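Local coordinates for putative cytochrome P450 hydroxylase (Chondromyces apiculatus DSM 436, PDB 6GMF), which is a haem-dependent cytochrome P450 that acts as a terpene monooxygenase and probably hydroxylates its substrates by inserting one oxygen atom from molecular oxygen, at residues G30-Q33 with M38-G41; E116-L121 with K354-V359; E144-A149 with A154-W159; L246-D251 with E271-Y276. All coordinates share one frame; numbering follows the deposited sequence.

Contact 1: G30-Q33 with M38-G41; sequences GRLQ and MAVG
Gly30 and Ala39 are joined by a reciprocal pair of backbone hydrogen bonds, the ring expected of an antiparallel hydrogen-bonded pair. Gly30 N gives to Ala39 O at 2.9 Å, and Ala39 N returns the bond to Gly30 O at 2.8 Å. The glycine carbonyl is also approached by the backbone of the residue before: Met38 CA lies 3.2 Å from Gly30 O, a CA-H...O contact that supplements the true bond. One step further along is the non-hydrogen-bonded pair Arg31 and Met38, whose side chains rise on the same face of the sheet.

Met38 is the side chain to follow. Its CB sits 3.8 Å from Gly30 O. CG then stands anti to the carbonyl carbon (chi1 -51°), and a second bend (chi2 -61°) swings the sulfur back over the hairpin. There SD lies 4.0 Å from Gly30 O and 4.2 Å from Arg31 CG, so the thioether rests against the aliphatic root of the arginine, the two chains crossing at a slant. The last bond turns CE away from the outer part of the arginine, so the sulfur and not the methyl makes the contact.

The other face carries Ala39, whose CB meets Leu32 CD2 at 4.0 Å. Leu32 is buried there among Ile5, Ile7 and Leu305, while Met38 bonds through its backbone to Val303 and Leu305 of the next strand. The arrangement is a beta hairpin at the margin of the mixed beta sheet of the cytochrome P450 fold, with 29-31 as one of its two outermost strands.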
loop_
_atom_site.group_PDB
_atom_site.type_symbol
_atom_site.label_atom_id
_atom_site.label_comp_id
_atom_site.label_asym_id
_atom_site.label_seq_id
_atom_site.Cartn_x
_atom_site.Cartn_y
_atom_site.Cartn_z
ATOM N N GLY A 30 5.408 -21.965 -6.432
ATOM C CA GLY A 30 6.561 -22.089 -5.548
ATOM C C GLY A 30 6.110 -22.222 -4.107
ATOM O O GLY A 30 4.918 -22.071 -3.798
ATOM N N ARG A 31 7.034 -22.628 -3.234
ATOM C CA ARG A 31 6.720 -22.895 -1.825
ATOM C C ARG A 31 7.741 -22.136 -0.987
ATOM O O ARG A 31 8.928 -22.260 -1.267
ATOM C CB ARG A 31 6.760 -24.399 -1.542
ATOM C CG ARG A 31 6.453 -24.807 -0.104
ATOM C CD ARG A 31 6.675 -26.304 0.139
ATOM N NE ARG A 31 5.441 -27.072 0.276
ATOM C CZ ARG A 31 4.842 -27.341 1.435
ATOM N NH1 ARG A 31 5.423 -27.010 2.578
ATOM N NH2 ARG A 31 3.664 -27.934 1.450
ATOM N N LEU A 32 7.251 -21.333 -0.026
ATOM C CA LEU A 32 8.089 -20.659 0.952
ATOM C C LEU A 32 8.352 -21.641 2.089
ATOM O O LEU A 32 7.419 -22.319 2.577
ATOM C CB LEU A 32 7.417 -19.423 1.563
ATOM C CG LEU A 32 6.725 -18.394 0.668
ATOM C CD1 LEU A 32 6.811 -17.027 1.346
ATOM C CD2 LEU A 32 7.252 -18.353 -0.754
ATOM N N GLN A 33 9.610 -21.657 2.539
ATOM C CA GLN A 33 10.007 -22.422 3.720
ATOM C C GLN A 33 10.581 -21.459 4.759
ATOM O O GLN A 33 11.389 -20.613 4.410
ATOM C CB GLN A 33 10.983 -23.525 3.283
ATOM C CG GLN A 33 10.281 -24.731 2.657
ATOM C CD GLN A 33 9.218 -25.305 3.569
ATOM O OE1 GLN A 33 9.447 -25.522 4.761
ATOM N NE2 GLN A 33 8.030 -25.548 3.034
ATOM N N MET A 38 2.264 -21.058 -0.457
ATOM C CA MET A 38 2.453 -21.307 -1.865
ATOM C C MET A 38 2.479 -19.957 -2.600
ATOM O O MET A 38 1.675 -19.093 -2.328
ATOM C CB MET A 38 1.349 -22.191 -2.447
ATOM C CG MET A 38 1.099 -23.466 -1.656
ATOM S SD MET A 38 2.560 -24.498 -1.622
ATOM C CE MET A 38 2.346 -25.447 -3.119
ATOM N N ALA A 39 3.439 -19.762 -3.497
ATOM C CA ALA A 39 3.579 -18.491 -4.216
ATOM C C ALA A 39 3.275 -18.699 -5.692
ATOM O O ALA A 39 3.739 -19.630 -6.299
ATOM C CB ALA A 39 4.963 -17.968 -4.046
ATOM N N VAL A 40 2.546 -17.747 -6.286
ATOM C CA VAL A 40 2.164 -17.814 -7.676
ATOM C C VAL A 40 2.758 -16.592 -8.375
ATOM O O VAL A 40 2.478 -15.518 -7.954
ATOM C CB VAL A 40 0.636 -17.845 -7.800
ATOM C CG1 VAL A 40 0.162 -17.816 -9.238
ATOM C CG2 VAL A 40 0.099 -19.065 -7.076
ATOM N N GLY A 41 3.581 -16.815 -9.403
ATOM C CA GLY A 41 4.400 -15.750 -9.997
ATOM C C GLY A 41 4.016 -15.273 -11.382
ATOM O O GLY A 41 4.365 -14.138 -11.708
#

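Contact 2: E116-L121 with K354-V359; sequences ELVDGL and KVMLEV
Val118 packs against Met356 and Val359 where helix 107-119 meets helix 346-363, an apolar seam of the cytochrome P450 helix bundle; by their order in the chain these correspond to the D and L helices of the family. The whole cross-contact is made by four apolar side chains, and the rotamers decide which branch touches.

In Val118 the first torsion (chi1 176°) puts CG1 anti to the backbone N and CG2 beside it, and CG2 is the branch that does the touching. It is shared between two partners of the other helix. Toward Val359 the two valines slide past each other in opposite directions. Val359 uses its own CG1, the methyl that stands anti to the backbone N, at 3.8 Å from Val118 CG2.

Met356 gets there by a longer route. Its CA-CB bond does not aim at the other helix, but the side chain bends at chi2 (65°) and again at the thioether (chi3 -109°), which carries the sulfur and the methyl across. Leu117 meets the sulfur itself, CD1 lying 4.2 Å from Met356 SD. Met137 and Val133 add further cover to the methionine, and Ala114 touches both it and Val359.

Along one flank the same two helices are joined by charges: Asp119 pairs with Arg363, Glu358 with Arg111 and Lys354 with Glu107. In the apolar part, the methionine methyl makes the remaining close approach, Met356 CE to Val118 CG2 at 3.8 Å.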
loop_
_atom_site.group_PDB
_atom_site.type_symbol
_atom_site.label_atom_id
_atom_site.label_comp_id
_atom_site.label_asym_id
_atom_site.label_seq_id
_atom_site.Cartn_x
_atom_site.Cartn_y
_atom_site.Cartn_z
ATOM N N GLU A 116 4.472 22.183 2.566
ATOM C CA GLU A 116 4.969 22.340 3.952
ATOM C C GLU A 116 6.096 21.345 4.209
ATOM O O GLU A 116 7.057 21.697 4.854
ATOM C CB GLU A 116 3.889 21.963 4.947
ATOM C CG GLU A 116 2.770 22.941 5.005
ATOM C CD GLU A 116 1.730 22.566 6.042
ATOM O OE1 GLU A 116 2.071 21.756 6.898
ATOM O OE2 GLU A 116 0.570 23.073 5.941
ATOM N N LEU A 117 5.931 20.120 3.735
ATOM C CA LEU A 117 6.994 19.113 3.940
ATOM C C LEU A 117 8.258 19.571 3.218
ATOM O O LEU A 117 9.311 19.444 3.780
ATOM C CB LEU A 117 6.511 17.747 3.451
ATOM C CG LEU A 117 5.392 17.151 4.294
ATOM C CD1 LEU A 117 4.851 15.903 3.651
ATOM C CD2 LEU A 117 5.883 16.840 5.697
ATOM N N VAL A 118 8.127 20.111 2.018
ATOM C CA VAL A 118 9.340 20.575 1.292
ATOM C C VAL A 118 9.878 21.835 1.968
ATOM O O VAL A 118 11.058 21.980 2.017
ATOM C CB VAL A 118 9.112 20.724 -0.218
ATOM C CG1 VAL A 118 10.334 21.298 -0.902
ATOM C CG2 VAL A 118 8.788 19.366 -0.808
ATOM N N ASP A 119 9.024 22.645 2.593
ATOM C CA ASP A 119 9.516 23.822 3.357
ATOM C C ASP A 119 10.479 23.374 4.462
ATOM O O ASP A 119 11.371 24.095 4.725
ATOM C CB ASP A 119 8.354 24.621 3.948
ATOM C CG ASP A 119 7.607 25.447 2.923
ATOM O OD1 ASP A 119 8.066 25.519 1.804
ATOM O OD2 ASP A 119 6.535 25.935 3.256
ATOM N N GLY A 120 10.236 22.237 5.106
ATOM C CA GLY A 120 11.143 21.719 6.135
ATOM C C GLY A 120 12.505 21.336 5.586
ATOM O O GLY A 120 13.377 21.123 6.388
ATOM N N LEU A 121 12.671 21.286 4.263
ATOM C CA LEU A 121 13.953 20.903 3.689
ATOM C C LEU A 121 14.823 22.155 3.388
ATOM O O LEU A 121 15.989 22.008 3.006
ATOM C CB LEU A 121 13.684 20.092 2.414
ATOM C CG LEU A 121 12.790 18.861 2.596
ATOM C CD1 LEU A 121 12.689 18.083 1.314
ATOM C CD2 LEU A 121 13.334 17.971 3.694
ATOM N N LYS A 354 1.231 11.610 -6.920
ATOM C CA LYS A 354 1.350 12.664 -7.991
ATOM C C LYS A 354 1.705 14.001 -7.347
ATOM O O LYS A 354 2.664 14.698 -7.777
ATOM C CB LYS A 354 0.056 12.785 -8.764
ATOM C CG LYS A 354 0.052 13.878 -9.837
ATOM C CD LYS A 354 -1.325 14.271 -10.272
ATOM C CE LYS A 354 -1.911 15.290 -9.321
ATOM N NZ LYS A 354 -3.030 16.066 -9.915
ATOM N N VAL A 355 0.928 14.376 -6.332
ATOM C CA VAL A 355 1.130 15.717 -5.784
ATOM C C VAL A 355 2.509 15.816 -5.129
ATOM O O VAL A 355 3.247 16.742 -5.373
ATOM C CB VAL A 355 -0.005 16.148 -4.850
ATOM C CG1 VAL A 355 0.379 17.430 -4.105
ATOM C CG2 VAL A 355 -1.316 16.334 -5.594
ATOM N N MET A 356 2.913 14.809 -4.326
ATOM C CA MET A 356 4.168 14.910 -3.622
ATOM C C MET A 356 5.321 14.946 -4.630
ATOM O O MET A 356 6.264 15.721 -4.477
ATOM C CB MET A 356 4.378 13.739 -2.655
ATOM C CG MET A 356 5.483 13.924 -1.675
ATOM S SD MET A 356 5.159 15.269 -0.519
ATOM C CE MET A 356 6.329 16.500 -1.077
ATOM N N LEU A 357 5.255 14.114 -5.670
ATOM C CA LEU A 357 6.340 14.094 -6.641
ATOM C C LEU A 357 6.322 15.406 -7.456
ATOM O O LEU A 357 7.396 15.948 -7.759
ATOM C CB LEU A 357 6.213 12.862 -7.532
ATOM C CG LEU A 357 6.564 11.543 -6.842
ATOM C CD1 LEU A 357 6.193 10.415 -7.746
ATOM C CD2 LEU A 357 8.043 11.465 -6.456
ATOM N N GLU A 358 5.143 15.947 -7.768
ATOM C CA GLU A 358 5.066 17.252 -8.497
ATOM C C GLU A 358 5.792 18.339 -7.692
ATOM O O GLU A 358 6.566 19.142 -8.236
ATOM C CB GLU A 358 3.631 17.722 -8.727
ATOM C CG GLU A 358 2.954 17.134 -9.933
ATOM C CD GLU A 358 1.467 17.464 -9.995
ATOM O OE1 GLU A 358 0.876 17.877 -8.947
ATOM O OE2 GLU A 358 0.876 17.302 -11.067
ATOM N N VAL A 359 5.570 18.356 -6.380
ATOM C CA VAL A 359 6.158 19.383 -5.539
ATOM C C VAL A 359 7.661 19.123 -5.386
ATOM O O VAL A 359 8.486 20.050 -5.465
ATOM C CB VAL A 359 5.394 19.462 -4.210
ATOM C CG1 VAL A 359 6.054 20.413 -3.219
ATOM C CG2 VAL A 359 3.948 19.865 -4.467
#

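Contact 3: E144-A149 with A154-W159; sequences EMLGVA and ADFKRW
Apolar contacts at the Phe156 ring make the whole of the meeting between 144-149 and 154-159. Val148 CG2 approaches the ring obliquely, 3.6 Å from Phe156 CD2. Leu146 comes in next to it, crossing the phenylalanine at about a right angle, with CD1 4.1 Å from both Phe156 CE2 and CZ. The ring reaches these partners because CG stands anti to the backbone N (chi1 -171°), sending it out from its helix toward the turn. A serine in place of Phe156 would probably open a gap beneath Val148 CG2 and Leu146 CD1 and leave both methyls without their apolar partner.

No polar bond links the two segments; within 154-159, Arg158 grips Asp155 end-on, with NH1 at 2.9 Å and NH2 at 3.0 Å from the same Asp155 OD1, and the oxygen lies close to the guanidinium plane. Gly147, at positive phi, forms the Schellman motif that ends helix 136-145 and turns the chain so that Val148 faces the ring.

The contact packs the end of helix 136-145 and the loop after it against helix 153-163. Phe189 of helix 177-198 covers both Val148 and Phe156, while Leu231 of the long helix 220-251 backs Leu146 and Phe156.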
loop_
_atom_site.group_PDB
_atom_site.type_symbol
_atom_site.label_atom_id
_atom_site.label_comp_id
_atom_site.label_asym_id
_atom_site.label_seq_id
_atom_site.Cartn_x
_atom_site.Cartn_y
_atom_site.Cartn_z
ATOM N N GLU A 144 -6.338 13.742 8.740
ATOM C CA GLU A 144 -7.265 14.848 8.437
ATOM C C GLU A 144 -8.582 14.279 7.919
ATOM O O GLU A 144 -9.667 14.772 8.302
ATOM C CB GLU A 144 -6.621 15.830 7.465
ATOM C CG GLU A 144 -5.563 16.615 8.207
ATOM C CD GLU A 144 -4.951 17.793 7.506
ATOM O OE1 GLU A 144 -5.502 18.229 6.430
ATOM O OE2 GLU A 144 -3.906 18.259 8.036
ATOM N N MET A 145 -8.511 13.253 7.067
ATOM C CA MET A 145 -9.732 12.650 6.519
ATOM C C MET A 145 -10.588 12.042 7.626
ATOM O O MET A 145 -11.832 12.143 7.606
ATOM C CB MET A 145 -9.406 11.568 5.498
ATOM C CG MET A 145 -8.969 12.147 4.209
ATOM S SD MET A 145 -8.730 10.821 3.000
ATOM C CE MET A 145 -10.281 9.949 3.074
ATOM N N LEU A 146 -9.936 11.457 8.620
ATOM C CA LEU A 146 -10.651 10.885 9.762
ATOM C C LEU A 146 -11.060 11.897 10.844
ATOM O O LEU A 146 -11.636 11.508 11.864
ATOM C CB LEU A 146 -9.751 9.818 10.378
ATOM C CG LEU A 146 -9.630 8.537 9.569
ATOM C CD1 LEU A 146 -8.504 7.691 10.118
ATOM C CD2 LEU A 146 -10.939 7.755 9.561
ATOM N N GLY A 147 -10.747 13.172 10.687
ATOM C CA GLY A 147 -11.186 14.152 11.628
ATOM C C GLY A 147 -10.454 14.095 12.960
ATOM O O GLY A 147 -11.026 14.455 13.989
ATOM N N VAL A 148 -9.182 13.691 12.962
ATOM C CA VAL A 148 -8.392 13.624 14.213
ATOM C C VAL A 148 -8.197 15.048 14.763
ATOM O O VAL A 148 -7.860 15.924 14.027
ATOM C CB VAL A 148 -7.041 12.932 13.973
ATOM C CG1 VAL A 148 -6.152 13.004 15.199
ATOM C CG2 VAL A 148 -7.197 11.479 13.565
ATOM N N ALA A 149 -8.427 15.231 16.061
ATOM C CA ALA A 149 -8.310 16.534 16.741
ATOM C C ALA A 149 -6.841 16.939 16.733
ATOM O O ALA A 149 -5.946 16.088 16.781
ATOM C CB ALA A 149 -8.844 16.437 18.152
ATOM N N ALA A 154 -0.333 13.715 17.394
ATOM C CA ALA A 154 0.919 13.022 17.752
ATOM C C ALA A 154 0.651 11.591 18.251
ATOM O O ALA A 154 1.367 10.674 17.895
ATOM C CB ALA A 154 1.664 13.855 18.746
ATOM N N ASP A 155 -0.438 11.389 18.998
ATOM C CA ASP A 155 -0.876 10.042 19.339
ATOM C C ASP A 155 -1.165 9.258 18.052
ATOM O O ASP A 155 -0.766 8.146 17.904
ATOM C CB ASP A 155 -2.139 9.994 20.201
ATOM C CG ASP A 155 -1.979 10.391 21.649
ATOM O OD1 ASP A 155 -0.814 10.281 22.182
ATOM O OD2 ASP A 155 -3.003 10.796 22.230
ATOM N N PHE A 156 -1.794 9.919 17.065
ATOM C CA PHE A 156 -2.153 9.229 15.814
ATOM C C PHE A 156 -0.888 8.801 15.070
ATOM O O PHE A 156 -0.814 7.713 14.482
ATOM C CB PHE A 156 -3.011 10.124 14.932
ATOM C CG PHE A 156 -3.605 9.420 13.741
ATOM C CD1 PHE A 156 -2.899 9.342 12.551
ATOM C CD2 PHE A 156 -4.850 8.807 13.792
ATOM C CE1 PHE A 156 -3.449 8.776 11.415
ATOM C CE2 PHE A 156 -5.363 8.181 12.671
ATOM C CZ PHE A 156 -4.655 8.152 11.487
ATOM N N LYS A 157 0.114 9.677 15.065
ATOM C CA LYS A 157 1.418 9.330 14.498
ATOM C C LYS A 157 2.010 8.094 15.185
ATOM O O LYS A 157 2.495 7.226 14.515
ATOM C CB LYS A 157 2.394 10.505 14.553
ATOM C CG LYS A 157 3.819 10.166 14.135
ATOM C CD LYS A 157 4.734 11.367 14.132
ATOM C CE LYS A 157 6.219 11.134 13.901
ATOM N NZ LYS A 157 6.734 9.875 14.501
ATOM N N ARG A 158 1.954 8.063 16.521
ATOM C CA ARG A 158 2.519 6.951 17.232
ATOM C C ARG A 158 1.787 5.655 16.860
ATOM O O ARG A 158 2.408 4.663 16.621
ATOM C CB ARG A 158 2.482 7.205 18.735
ATOM C CG ARG A 158 3.099 6.079 19.545
ATOM C CD ARG A 158 3.105 6.372 21.041
ATOM N NE ARG A 158 1.816 6.418 21.698
ATOM C CZ ARG A 158 1.095 7.516 21.967
ATOM N NH1 ARG A 158 1.554 8.747 21.720
ATOM N NH2 ARG A 158 -0.143 7.385 22.404
ATOM N N TRP A 159 0.460 5.699 16.835
ATOM C CA TRP A 159 -0.331 4.549 16.469
ATOM C C TRP A 159 0.046 4.082 15.054
ATOM O O TRP A 159 0.316 2.912 14.839
ATOM C CB TRP A 159 -1.834 4.823 16.558
ATOM C CG TRP A 159 -2.282 5.362 17.876
ATOM C CD1 TRP A 159 -1.749 5.061 19.102
ATOM C CD2 TRP A 159 -3.423 6.193 18.124
ATOM N NE1 TRP A 159 -2.452 5.717 20.083
ATOM C CE2 TRP A 159 -3.459 6.440 19.504
ATOM C CE3 TRP A 159 -4.352 6.833 17.304
ATOM C CZ2 TRP A 159 -4.439 7.243 20.081
ATOM C CZ3 TRP A 159 -5.277 7.673 17.866
ATOM C CH2 TRP A 159 -5.315 7.875 19.238
#

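Contact 4: L246-D251 with E271-Y276; sequences LVALTD and EEVLRY
Behind Ala248, the residue that meets Val273 and Tyr276, the carbonyl oxygen of Leu246 is gripped twice by Thr250. Its hydroxyl OG1 gives a bond to Leu246 O at 2.7 Å, tilted 18° from the carbonyl plane, beside the ordinary helical bond from Thr250 N to Leu246 O at 3.0 Å. The same hydroxyl is also bonded to Arg369, whose guanidinium pairs with Asp251 as well, so the last turn of helix 220-251 is tied to a neighbouring strand.

Across the interface the small Ala248 brings the helices together. Its single methyl points at helix 266-276 and lies 4.4 Å from Val273 CG2, and Ala248 CB keeps the same 4.4 Å to Tyr276 CD2. Val273 and Tyr276, three residues apart on one side of their helix, thus share this one methyl, whereas Leu241, Asn244 and Ala245 extend the valine's contact back along helix 220-251.

Glu272 and Arg275 of the same helix form a salt bridge away from the interface. Arg275 holds Glu272 side-on: NE reaches Glu272 OE1 at 2.9 Å and NH2 reaches OE2 of that residue at 2.9 Å. Both nitrogens come from above the carboxylate plane, although the oxygens lie nearly in the guanidinium plane. Arg328 and the backbone N of Asp325 also bind Glu272 OE2, and Arg275 NH1 goes to the carbonyls of Asn312 and Pro321. The Glu-Val-Leu-Arg sequence is the ExxR motif of the K helix, here packed beside the long helix 220-251 of the cytochrome P450 fold.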
loop_
_atom_site.group_PDB
_atom_site.type_symbol
_atom_site.label_atom_id
_atom_site.label_comp_id
_atom_site.label_asym_id
_atom_site.label_seq_id
_atom_site.Cartn_x
_atom_site.Cartn_y
_atom_site.Cartn_z
ATOM N N LEU A 246 11.218 7.613 -5.786
ATOM C CA LEU A 246 12.475 8.406 -5.623
ATOM C C LEU A 246 13.681 7.514 -5.910
ATOM O O LEU A 246 14.696 7.965 -6.485
ATOM C CB LEU A 246 12.518 9.028 -4.226
ATOM C CG LEU A 246 11.491 10.136 -4.043
ATOM C CD1 LEU A 246 11.446 10.610 -2.608
ATOM C CD2 LEU A 246 11.755 11.292 -5.010
ATOM N N VAL A 247 13.605 6.243 -5.514
ATOM C CA VAL A 247 14.660 5.278 -5.783
ATOM C C VAL A 247 14.769 5.049 -7.301
ATOM O O VAL A 247 15.880 5.157 -7.872
ATOM C CB VAL A 247 14.471 3.948 -5.025
ATOM C CG1 VAL A 247 15.387 2.858 -5.587
ATOM C CG2 VAL A 247 14.701 4.074 -3.519
ATOM N N ALA A 248 13.646 4.779 -7.966
ATOM C CA ALA A 248 13.633 4.513 -9.422
ATOM C C ALA A 248 14.142 5.759 -10.165
ATOM O O ALA A 248 14.912 5.671 -11.120
ATOM C CB ALA A 248 12.256 4.084 -9.864
ATOM N N LEU A 249 13.671 6.942 -9.777
ATOM C CA LEU A 249 14.040 8.134 -10.537
ATOM C C LEU A 249 15.525 8.410 -10.346
ATOM O O LEU A 249 16.180 8.751 -11.347
ATOM C CB LEU A 249 13.198 9.330 -10.114
ATOM C CG LEU A 249 11.744 9.261 -10.560
ATOM C CD1 LEU A 249 10.909 10.279 -9.824
ATOM C CD2 LEU A 249 11.616 9.434 -12.057
ATOM N N THR A 250 16.051 8.189 -9.126
ATOM C CA THR A 250 17.499 8.487 -8.873
ATOM C C THR A 250 18.383 7.440 -9.552
ATOM O O THR A 250 19.528 7.753 -9.912
ATOM C CB THR A 250 17.842 8.713 -7.402
ATOM O OG1 THR A 250 17.404 7.607 -6.613
ATOM C CG2 THR A 250 17.244 10.013 -6.893
ATOM N N ASP A 251 17.848 6.234 -9.782
ATOM C CA ASP A 251 18.569 5.194 -10.511
ATOM C C ASP A 251 18.552 5.468 -12.025
ATOM O O ASP A 251 19.307 4.824 -12.754
ATOM C CB ASP A 251 17.961 3.820 -10.254
ATOM C CG ASP A 251 18.588 3.093 -9.089
ATOM O OD1 ASP A 251 19.718 3.421 -8.754
ATOM O OD2 ASP A 251 17.952 2.157 -8.574
ATOM N N GLU A 271 2.586 5.347 -12.348
ATOM C CA GLU A 271 2.146 4.039 -12.851
ATOM C C GLU A 271 3.355 3.135 -13.102
ATOM O O GLU A 271 3.292 1.963 -12.789
ATOM C CB GLU A 271 1.299 4.141 -14.116
ATOM C CG GLU A 271 -0.026 4.823 -13.903
ATOM C CD GLU A 271 -0.844 4.208 -12.784
ATOM O OE1 GLU A 271 -1.265 3.055 -12.927
ATOM O OE2 GLU A 271 -1.062 4.917 -11.787
ATOM N N GLU A 272 4.460 3.670 -13.630
ATOM C CA GLU A 272 5.598 2.803 -13.923
ATOM C C GLU A 272 6.293 2.385 -12.622
ATOM O O GLU A 272 6.818 1.273 -12.601
ATOM C CB GLU A 272 6.532 3.383 -14.982
ATOM C CG GLU A 272 7.811 2.603 -15.242
ATOM C CD GLU A 272 7.649 1.218 -15.848
ATOM O OE1 GLU A 272 6.473 0.712 -15.879
ATOM O OE2 GLU A 272 8.668 0.686 -16.390
ATOM N N VAL A 273 6.272 3.209 -11.551
ATOM C CA VAL A 273 6.815 2.751 -10.257
ATOM C C VAL A 273 5.900 1.673 -9.670
ATOM O O VAL A 273 6.393 0.671 -9.141
ATOM C CB VAL A 273 6.970 3.944 -9.292
ATOM C CG1 VAL A 273 7.380 3.503 -7.901
ATOM C CG2 VAL A 273 7.970 4.941 -9.858
ATOM N N LEU A 274 4.590 1.858 -9.775
ATOM C CA LEU A 274 3.637 0.866 -9.312
ATOM C C LEU A 274 3.935 -0.496 -9.932
ATOM O O LEU A 274 3.926 -1.512 -9.237
ATOM C CB LEU A 274 2.207 1.297 -9.579
ATOM C CG LEU A 274 1.686 2.331 -8.586
ATOM C CD1 LEU A 274 0.467 3.011 -9.123
ATOM C CD2 LEU A 274 1.392 1.746 -7.217
ATOM N N ARG A 275 4.282 -0.511 -11.217
ATOM C CA ARG A 275 4.571 -1.759 -11.903
ATOM C C ARG A 275 5.955 -2.262 -11.533
ATOM O O ARG A 275 6.134 -3.467 -11.245
ATOM C CB ARG A 275 4.462 -1.596 -13.420
ATOM C CG ARG A 275 4.725 -2.904 -14.159
ATOM C CD ARG A 275 5.265 -2.711 -15.552
ATOM N NE ARG A 275 6.592 -2.145 -15.545
ATOM C CZ ARG A 275 7.703 -2.821 -15.640
ATOM N NH1 ARG A 275 7.637 -4.147 -15.537
ATOM N NH2 ARG A 275 8.869 -2.190 -15.815
ATOM N N TYR A 276 6.947 -1.368 -11.608
ATOM C CA TYR A 276 8.357 -1.726 -11.511
ATOM C C TYR A 276 8.765 -2.120 -10.089
ATOM O O TYR A 276 9.573 -3.047 -9.903
ATOM C CB TYR A 276 9.200 -0.557 -12.023
ATOM C CG TYR A 276 10.687 -0.786 -12.050
ATOM C CD1 TYR A 276 11.269 -1.628 -12.984
ATOM C CD2 TYR A 276 11.526 -0.078 -11.197
ATOM C CE1 TYR A 276 12.639 -1.830 -12.993
ATOM C CE2 TYR A 276 12.895 -0.251 -11.217
ATOM C CZ TYR A 276 13.446 -1.145 -12.104
ATOM O OH TYR A 276 14.809 -1.271 -12.134
#

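In the fold
From the N terminus, contact 1 comes first and closes a short hairpin at the edge of the beta sheet before any of the others opens. The chain then enters 116-121, the first half of contact 2, which does not close until 354-359. Within that long loop lie two further contacts in series: contact 3, joining consecutive helices across a short loop, and contact 4, linking helix 220-251 to helix 266-276. Contacts 2 and 4 touch through Leu357 CD2 and Leu246 CD2, 4.0 Å apart, which packs helix 346-363 against helix 220-251. Contact 1 lies on the opposite side of the chain's centre from contacts 2 and 3.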